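Local coordinates for sensor protein kinase HptS (Staphylococcus aureus, PDB 6LKI) that is a sensor histidine kinase that probably detects an extracellular signal through this sensor region and passes it on by phosphorylating a partner response regulator, at residues L78-Q90 / T97-R109. Residues are numbered along the deposited sequence; the frame is centred on the assembly and turned at random.
Sequences LNTKNMYLFSTHQ and TYMLKIYMANTPR
The ring of Tyr103 is clamped between Thr80 and Leu85. Thr80 CB sits over the centre of one face, 4.0 Å from the ring centroid, while Leu85 CD1 covers the opposite face nearer the rim, 3.6 Å from Tyr103 CE2. Leu85 reaches it because its CG lies anti to the backbone N (chi1 179°). Met83 crosses the tyrosine at about a right angle; its SD packs on Tyr103 CB at 3.8 Å and stands 5.4 Å from the ring centroid, an oblique Met-aromatic contact. Farther along the sheet face carrying Leu85 and Tyr103, Met99 folds back at chi2 and chi3, bringing SD to 3.6 Å from Gln90 CB and CE against Thr88 CG2. On the opposite sheet face Ser87 OG lies 3.4 Å from Ile102 CB, and one water joins Ser87 OG, His89 ND1 at the imidazole edge, and Leu100 O. A classic beta bulge interrupts the antiparallel pairing: Phe86 N donates a hydrogen bond to Ile102 O at 2.8 Å, and Ser87 N reaches that oxygen only weakly. This hairpin closes one side of a four-stranded antiparallel sheet, strand 59-66 lying beyond strand 97-106. Helix 2-31 packs on Phe86 and Ser87, its Gln21 holding His89 NE2, while Lys101 NZ salt-bridges an acidic side chain on another protein's chain.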
ATOM      1  N   LEU B  78       0.605  17.320  -4.691  1.00 30.98           N
ATOM      2  CA  LEU B  78      -0.311  17.112  -5.802  1.00 31.30           C
ATOM      3  C   LEU B  78      -0.656  15.632  -5.917  1.00 32.70           C
ATOM      4  O   LEU B  78       0.173  14.756  -5.653  1.00 35.28           O
ATOM      5  CB  LEU B  78       0.306  17.613  -7.108  1.00 33.03           C
ATOM      6  CG  LEU B  78       0.813  19.055  -7.141  1.00 31.27           C
ATOM      7  CD1 LEU B  78       1.656  19.294  -8.385  1.00 33.01           C
ATOM      8  CD2 LEU B  78      -0.348  20.036  -7.073  1.00 38.61           C
ATOM      9  N   ASN B  79      -1.895  15.353  -6.308  1.00 35.06           N
ATOM     10  CA  ASN B  79      -2.353  13.973  -6.401  1.00 35.41           C
ATOM     11  C   ASN B  79      -1.687  13.280  -7.582  1.00 34.94           C
ATOM     12  O   ASN B  79      -1.913  13.653  -8.738  1.00 36.83           O
ATOM     13  CB  ASN B  79      -3.873  13.926  -6.534  1.00 43.12           C
ATOM     14  CG  ASN B  79      -4.408  12.508  -6.561  1.00 45.11           C
ATOM     15  OD1 ASN B  79      -3.734  11.568  -6.138  1.00 44.42           O
ATOM     16  ND2 ASN B  79      -5.630  12.347  -7.056  1.00 53.52           N
ATOM     17  N   THR B  80      -0.868  12.265  -7.291  1.00 36.13           N
ATOM     18  CA  THR B  80      -0.165  11.545  -8.347  1.00 38.93           C
ATOM     19  C   THR B  80      -1.108  10.746  -9.236  1.00 39.18           C
ATOM     20  O   THR B  80      -0.704  10.330 -10.327  1.00 38.89           O
ATOM     21  CB  THR B  80       0.884  10.608  -7.744  1.00 34.82           C
ATOM     22  OG1 THR B  80       0.257   9.736  -6.796  1.00 36.55           O
ATOM     23  CG2 THR B  80       1.975  11.408  -7.046  1.00 38.66           C
ATOM     24  N   LYS B  81      -2.350  10.523  -8.800  1.00 41.75           N
ATOM     25  CA  LYS B  81      -3.303   9.796  -9.633  1.00 45.07           C
ATOM     26  C   LYS B  81      -3.688  10.594 -10.871  1.00 45.90           C
ATOM     27  O   LYS B  81      -4.081  10.009 -11.887  1.00 50.39           O
ATOM     28  CB  LYS B  81      -4.548   9.440  -8.821  1.00 46.72           C
ATOM     29  CG  LYS B  81      -4.261   8.631  -7.565  1.00 50.82           C
ATOM     30  CD  LYS B  81      -3.312   7.477  -7.852  1.00 55.09           C
ATOM     31  CE  LYS B  81      -2.712   6.925  -6.568  1.00 60.10           C
ATOM     32  NZ  LYS B  81      -2.117   8.002  -5.729  1.00 55.33           N
ATOM     33  N   ASN B  82      -3.580  11.919 -10.811  1.00 43.21           N
ATOM     34  CA  ASN B  82      -3.826  12.779 -11.958  1.00 43.83           C
ATOM     35  C   ASN B  82      -2.583  12.984 -12.812  1.00 43.24           C
ATOM     36  O   ASN B  82      -2.589  13.841 -13.702  1.00 44.05           O
ATOM     37  CB  ASN B  82      -4.370  14.133 -11.498  1.00 48.24           C
ATOM     38  CG  ASN B  82      -5.690  14.011 -10.766  1.00 50.25           C
ATOM     39  OD1 ASN B  82      -6.404  13.018 -10.912  1.00 54.63           O
ATOM     40  ND2 ASN B  82      -6.023  15.021  -9.971  1.00 55.22           N
ATOM     41  N   MET B  83      -1.521  12.225 -12.559  1.00 39.06           N
ATOM     42  CA  MET B  83      -0.294  12.283 -13.336  1.00 37.50           C
ATOM     43  C   MET B  83      -0.101  10.983 -14.103  1.00 36.90           C
ATOM     44  O   MET B  83      -0.808   9.992 -13.894  1.00 36.81           O
ATOM     45  CB  MET B  83       0.917  12.545 -12.433  1.00 35.81           C
ATOM     46  CG  MET B  83       0.819  13.803 -11.592  1.00 32.55           C
ATOM     47  SD  MET B  83       2.231  13.967 -10.487  1.00 32.56           S
ATOM     48  CE  MET B  83       1.763  15.420  -9.552  1.00 31.61           C
ATOM     49  N   TYR B  84       0.878  10.997 -15.000  1.00 35.70           N
ATOM     50  CA  TYR B  84       1.223   9.837 -15.809  1.00 35.14           C
ATOM     51  C   TYR B  84       2.387   9.106 -15.153  1.00 33.00           C
ATOM     52  O   TYR B  84       3.484   9.663 -15.034  1.00 32.96           O
ATOM     53  CB  TYR B  84       1.585  10.257 -17.233  1.00 34.67           C
ATOM     54  CG  TYR B  84       2.103   9.131 -18.098  1.00 35.63           C
ATOM     55  CD1 TYR B  84       1.314   8.020 -18.371  1.00 39.27           C
ATOM     56  CD2 TYR B  84       3.377   9.180 -18.650  1.00 35.29           C
ATOM     57  CE1 TYR B  84       1.782   6.988 -19.164  1.00 40.41           C
ATOM     58  CE2 TYR B  84       3.853   8.154 -19.445  1.00 38.88           C
ATOM     59  CZ  TYR B  84       3.050   7.062 -19.698  1.00 42.55           C
ATOM     60  OH  TYR B  84       3.517   6.036 -20.488  1.00 45.73           O
ATOM     61  N   LEU B  85       2.147   7.869 -14.723  1.00 35.67           N
ATOM     62  CA  LEU B  85       3.217   7.036 -14.187  1.00 32.29           C
ATOM     63  C   LEU B  85       4.165   6.670 -15.321  1.00 36.29           C
ATOM     64  O   LEU B  85       3.804   5.907 -16.223  1.00 34.26           O
ATOM     65  CB  LEU B  85       2.647   5.789 -13.519  1.00 33.53           C
ATOM     66  CG  LEU B  85       3.686   4.826 -12.942  1.00 34.32           C
ATOM     67  CD1 LEU B  85       4.612   5.555 -11.979  1.00 34.16           C
ATOM     68  CD2 LEU B  85       3.012   3.649 -12.253  1.00 38.75           C
ATOM     69  N   PHE B  86       5.359   7.092 -15.053  1.00 32.06           N
ATOM     70  CA  PHE B  86       6.188   7.090 -16.252  1.00 36.19           C
ATOM     71  C   PHE B  86       7.401   6.175 -16.143  1.00 37.64           C
ATOM     72  O   PHE B  86       7.725   5.472 -17.104  1.00 38.45           O
ATOM     73  CB  PHE B  86       6.641   8.519 -16.574  1.00 37.02           C
ATOM     74  CG  PHE B  86       7.566   8.614 -17.761  1.00 38.42           C
ATOM     75  CD1 PHE B  86       7.067   8.587 -19.051  1.00 45.48           C
ATOM     76  CD2 PHE B  86       8.932   8.748 -17.582  1.00 45.61           C
ATOM     77  CE1 PHE B  86       7.909   8.675 -20.141  1.00 43.56           C
ATOM     78  CE2 PHE B  86       9.781   8.840 -18.673  1.00 50.22           C
ATOM     79  CZ  PHE B  86       9.267   8.803 -19.954  1.00 45.27           C
ATOM     80  N   SER B  87       7.854   5.769 -14.993  1.00 32.60           N
ATOM     81  CA  SER B  87       8.837   4.718 -14.777  1.00 34.38           C
ATOM     82  C   SER B  87       8.743   4.210 -13.345  1.00 35.60           C
ATOM     83  O   SER B  87       8.370   4.946 -12.428  1.00 31.38           O
ATOM     84  CB  SER B  87      10.260   5.209 -15.069  1.00 37.11           C
ATOM     85  OG  SER B  87      10.666   6.190 -14.133  1.00 32.90           O
ATOM     86  N   THR B  88       9.086   2.934 -13.174  1.00 29.96           N
ATOM     87  CA  THR B  88       9.130   2.286 -11.872  1.00 30.62           C
ATOM     88  C   THR B  88      10.411   1.470 -11.793  1.00 35.84           C
ATOM     89  O   THR B  88      10.734   0.731 -12.728  1.00 32.48           O
ATOM     90  CB  THR B  88       7.910   1.380 -11.653  1.00 34.55           C
ATOM     91  OG1 THR B  88       6.708   2.130 -11.863  1.00 34.13           O
ATOM     92  CG2 THR B  88       7.907   0.810 -10.242  1.00 33.66           C
ATOM     93  N   HIS B  89      11.144   1.612 -10.690  1.00 30.94           N
ATOM     94  CA  HIS B  89      12.390   0.883 -10.503  1.00 33.08           C
ATOM     95  C   HIS B  89      12.478   0.372  -9.073  1.00 34.58           C
ATOM     96  O   HIS B  89      12.146   1.091  -8.127  1.00 31.98           O
ATOM     97  CB  HIS B  89      13.611   1.760 -10.819  1.00 34.44           C
ATOM     98  CG  HIS B  89      13.789   2.048 -12.277  1.00 35.37           C
ATOM     99  ND1 HIS B  89      13.227   3.143 -12.895  1.00 34.77           N
ATOM    100  CD2 HIS B  89      14.468   1.380 -13.240  1.00 37.14           C
ATOM    101  CE1 HIS B  89      13.550   3.139 -14.176  1.00 36.49           C
ATOM    102  NE2 HIS B  89      14.303   2.080 -14.411  1.00 38.16           N
ATOM    103  N   GLN B  90      12.918  -0.875  -8.927  1.00 31.52           N
ATOM    104  CA  GLN B  90      13.214  -1.464  -7.625  1.00 29.62           C
ATOM    105  C   GLN B  90      14.719  -1.357  -7.412  1.00 31.97           C
ATOM    106  O   GLN B  90      15.500  -2.003  -8.120  1.00 30.72           O
ATOM    107  CB  GLN B  90      12.738  -2.915  -7.557  1.00 30.63           C
ATOM    108  CG  GLN B  90      12.902  -3.563  -6.191  1.00 29.24           C
ATOM    109  CD  GLN B  90      12.053  -4.813  -6.027  1.00 34.83           C
ATOM    110  OE1 GLN B  90      11.068  -5.009  -6.739  1.00 29.92           O
ATOM    111  NE2 GLN B  90      12.432  -5.663  -5.079  1.00 32.05           N
ATOM    112  N   THR B  97      15.783  -1.963   0.374  1.00 35.76           N
ATOM    113  CA  THR B  97      15.307  -1.798  -0.992  1.00 32.55           C
ATOM    114  C   THR B  97      14.277  -0.676  -1.037  1.00 33.18           C
ATOM    115  O   THR B  97      13.387  -0.607  -0.183  1.00 33.88           O
ATOM    116  CB  THR B  97      14.699  -3.103  -1.511  1.00 37.51           C
ATOM    117  OG1 THR B  97      15.747  -3.998  -1.903  1.00 37.99           O
ATOM    118  CG2 THR B  97      13.790  -2.845  -2.706  1.00 34.19           C
ATOM    119  N   TYR B  98      14.407   0.204  -2.025  1.00 34.80           N
ATOM    120  CA  TYR B  98      13.498   1.323  -2.207  1.00 31.52           C
ATOM    121  C   TYR B  98      12.882   1.267  -3.597  1.00 34.56           C
ATOM    122  O   TYR B  98      13.526   0.846  -4.563  1.00 33.68           O
ATOM    123  CB  TYR B  98      14.220   2.664  -2.010  1.00 30.85           C
ATOM    124  CG  TYR B  98      14.649   2.928  -0.583  1.00 32.99           C
ATOM    125  CD1 TYR B  98      15.725   2.250  -0.021  1.00 31.13           C
ATOM    126  CD2 TYR B  98      13.980   3.860   0.201  1.00 32.95           C
ATOM    127  CE1 TYR B  98      16.118   2.489   1.282  1.00 34.20           C
ATOM    128  CE2 TYR B  98      14.364   4.104   1.505  1.00 33.62           C
ATOM    129  CZ  TYR B  98      15.433   3.417   2.041  1.00 35.23           C
ATOM    130  OH  TYR B  98      15.820   3.662   3.338  1.00 36.71           O
ATOM    131  N   MET B  99      11.624   1.686  -3.689  1.00 31.09           N
ATOM    132  CA  MET B  99      10.920   1.777  -4.961  1.00 27.60           C
ATOM    133  C   MET B  99      10.955   3.221  -5.443  1.00 31.25           C
ATOM    134  O   MET B  99      10.607   4.138  -4.693  1.00 31.87           O
ATOM    135  CB  MET B  99       9.473   1.300  -4.827  1.00 30.00           C
ATOM    136  CG  MET B  99       9.320  -0.171  -4.458  1.00 29.57           C
ATOM    137  SD  MET B  99      10.091  -1.289  -5.649  1.00 30.48           S
ATOM    138  CE  MET B  99       9.230  -0.835  -7.151  1.00 28.37           C
ATOM    139  N   LEU B 100      11.380   3.417  -6.688  1.00 30.37           N
ATOM    140  CA  LEU B 100      11.438   4.738  -7.300  1.00 30.27           C
ATOM    141  C   LEU B 100      10.392   4.817  -8.402  1.00 30.65           C
ATOM    142  O   LEU B 100      10.467   4.078  -9.389  1.00 30.33           O
ATOM    143  CB  LEU B 100      12.831   5.030  -7.860  1.00 27.81           C
ATOM    144  CG  LEU B 100      12.961   6.333  -8.654  1.00 26.32           C
ATOM    145  CD1 LEU B 100      12.650   7.536  -7.771  1.00 29.14           C
ATOM    146  CD2 LEU B 100      14.347   6.461  -9.278  1.00 26.12           C
ATOM    147  N   LYS B 101       9.441   5.705  -8.234  1.00 27.61           N
ATOM    148  CA  LYS B 101       8.489   5.996  -9.249  1.00 29.83           C
ATOM    149  C   LYS B 101       8.615   7.422  -9.719  1.00 30.24           C
ATOM    150  O   LYS B 101       8.756   8.275  -8.939  1.00 30.74           O
ATOM    151  CB  LYS B 101       7.111   5.778  -8.721  1.00 27.98           C
ATOM    152  CG  LYS B 101       6.911   4.430  -8.141  1.00 34.62           C
ATOM    153  CD  LYS B 101       5.453   4.105  -8.161  1.00 38.56           C
ATOM    154  CE  LYS B 101       5.055   3.342  -6.943  1.00 53.71           C
ATOM    155  NZ  LYS B 101       5.597   1.963  -6.916  1.00 58.17           N
ATOM    156  N   ILE B 102       8.521   7.633 -11.020  1.00 29.38           N
ATOM    157  CA  ILE B 102       8.617   8.959 -11.619  1.00 28.08           C
ATOM    158  C   ILE B 102       7.316   9.245 -12.353  1.00 29.17           C
ATOM    159  O   ILE B 102       6.888   8.451 -13.200  1.00 29.14           O
ATOM    160  CB  ILE B 102       9.824   9.071 -12.567  1.00 30.88           C
ATOM    161  CG1 ILE B 102      11.127   8.878 -11.785  1.00 31.16           C
ATOM    162  CG2 ILE B 102       9.822  10.414 -13.279  1.00 30.73           C
ATOM    163  CD1 ILE B 102      12.371   8.948 -12.639  1.00 32.31           C
ATOM    164  N   TYR B 103       6.687  10.369 -12.023  1.00 29.07           N
ATOM    165  CA  TYR B 103       5.412  10.768 -12.597  1.00 31.16           C
ATOM    166  C   TYR B 103       5.599  12.000 -13.469  1.00 31.56           C
ATOM    167  O   TYR B 103       6.393  12.888 -13.143  1.00 30.49           O
ATOM    168  CB  TYR B 103       4.382  11.067 -11.503  1.00 31.66           C
ATOM    169  CG  TYR B 103       4.057   9.887 -10.619  1.00 28.48           C
ATOM    170  CD1 TYR B 103       4.836   9.592  -9.508  1.00 30.67           C
ATOM    171  CD2 TYR B 103       2.972   9.068 -10.895  1.00 35.49           C
ATOM    172  CE1 TYR B 103       4.543   8.511  -8.697  1.00 34.10           C
ATOM    173  CE2 TYR B 103       2.669   7.986 -10.090  1.00 34.05           C
ATOM    174  CZ  TYR B 103       3.458   7.713  -8.992  1.00 34.51           C
ATOM    175  OH  TYR B 103       3.163   6.636  -8.189  1.00 37.98           O
ATOM    176  N   MET B 104       4.859  12.054 -14.571  1.00 30.60           N
ATOM    177  CA  MET B 104       4.841  13.212 -15.457  1.00 33.94           C
ATOM    178  C   MET B 104       3.543  13.974 -15.230  1.00 35.54           C
ATOM    179  O   MET B 104       2.455  13.418 -15.415  1.00 35.18           O
ATOM    180  CB  MET B 104       4.975  12.786 -16.921  1.00 36.56           C
ATOM    181  CG  MET B 104       5.130  13.944 -17.898  1.00 40.19           C
ATOM    182  SD  MET B 104       3.549  14.635 -18.432  1.00 43.08           S
ATOM    183  CE  MET B 104       2.937  13.314 -19.474  1.00 42.86           C
ATOM    184  N   ALA B 105       3.659  15.240 -14.831  1.00 34.37           N
ATOM    185  CA  ALA B 105       2.485  16.076 -14.606  1.00 38.80           C
ATOM    186  C   ALA B 105       2.131  16.912 -15.830  1.00 40.93           C
ATOM    187  O   ALA B 105       0.946  17.131 -16.106  1.00 40.10           O
ATOM    188  CB  ALA B 105       2.711  16.989 -13.398  1.00 32.58           C
ATOM    189  N   ASN B 106       3.137  17.378 -16.564  1.00 38.83           N
ATOM    190  CA  ASN B 106       2.945  18.144 -17.790  1.00 41.89           C
ATOM    191  C   ASN B 106       4.286  18.219 -18.507  1.00 41.37           C
ATOM    192  O   ASN B 106       5.327  17.846 -17.959  1.00 38.59           O
ATOM    193  CB  ASN B 106       2.395  19.548 -17.510  1.00 42.44           C
ATOM    194  CG  ASN B 106       3.322  20.378 -16.641  1.00 41.09           C
ATOM    195  OD1 ASN B 106       4.370  20.842 -17.095  1.00 45.96           O
ATOM    196  ND2 ASN B 106       2.938  20.573 -15.385  1.00 45.76           N
ATOM    197  N   THR B 107       4.246  18.693 -19.747  1.00 44.39           N
ATOM    198  CA  THR B 107       5.445  18.996 -20.512  1.00 44.58           C
ATOM    199  C   THR B 107       5.324  20.399 -21.086  1.00 48.14           C
ATOM    200  O   THR B 107       4.213  20.874 -21.341  1.00 49.13           O
ATOM    201  CB  THR B 107       5.674  17.993 -21.658  1.00 45.42           C
ATOM    202  OG1 THR B 107       4.804  18.298 -22.753  1.00 49.55           O
ATOM    203  CG2 THR B 107       5.421  16.563 -21.197  1.00 45.26           C
ATOM    204  N   PRO B 108       6.449  21.092 -21.278  1.00 49.91           N
ATOM    205  CA  PRO B 108       6.380  22.435 -21.880  1.00 53.53           C
ATOM    206  C   PRO B 108       5.746  22.440 -23.256  1.00 53.87           C
ATOM    207  O   PRO B 108       5.123  23.437 -23.639  1.00 59.35           O
ATOM    208  CB  PRO B 108       7.850  22.871 -21.934  1.00 55.09           C
ATOM    209  CG  PRO B 108       8.526  22.061 -20.883  1.00 52.97           C
ATOM    210  CD  PRO B 108       7.819  20.739 -20.869  1.00 49.57           C
ATOM    211  N   ARG B 109       5.878  21.348 -24.012  1.00 53.13           N
ATOM    212  CA  ARG B 109       5.251  21.282 -25.327  1.00 56.35           C
ATOM    213  C   ARG B 109       3.740  21.124 -25.212  1.00 56.27           C
ATOM    214  O   ARG B 109       2.979  21.884 -25.823  1.00 60.52           O
ATOM    215  CB  ARG B 109       5.850  20.131 -26.135  1.00 56.89           C
ATOM    216  CG  ARG B 109       6.167  20.489 -27.575  1.00 68.92           C
ATOM    217  CD  ARG B 109       6.679  19.276 -28.329  1.00 69.23           C
ATOM    218  NE  ARG B 109       8.000  18.870 -27.864  1.00 65.70           N
ATOM    219  CZ  ARG B 109       9.139  19.321 -28.379  1.00 69.21           C
ATOM    220  NH1 ARG B 109       9.114  20.188 -29.381  1.00 69.49           N
ATOM    221  NH2 ARG B 109      10.300  18.902 -27.897  1.00 71.28           N
TER
HETATM  222  O   HOH W   1      -1.072  16.178 -13.915  1.00 47.39           O
HETATM  223  O   HOH W   2      11.594   5.176 -11.849  1.00 34.92           O
HETATM  224  O   HOH W   3      15.170  -5.590  -4.173  1.00 40.50           O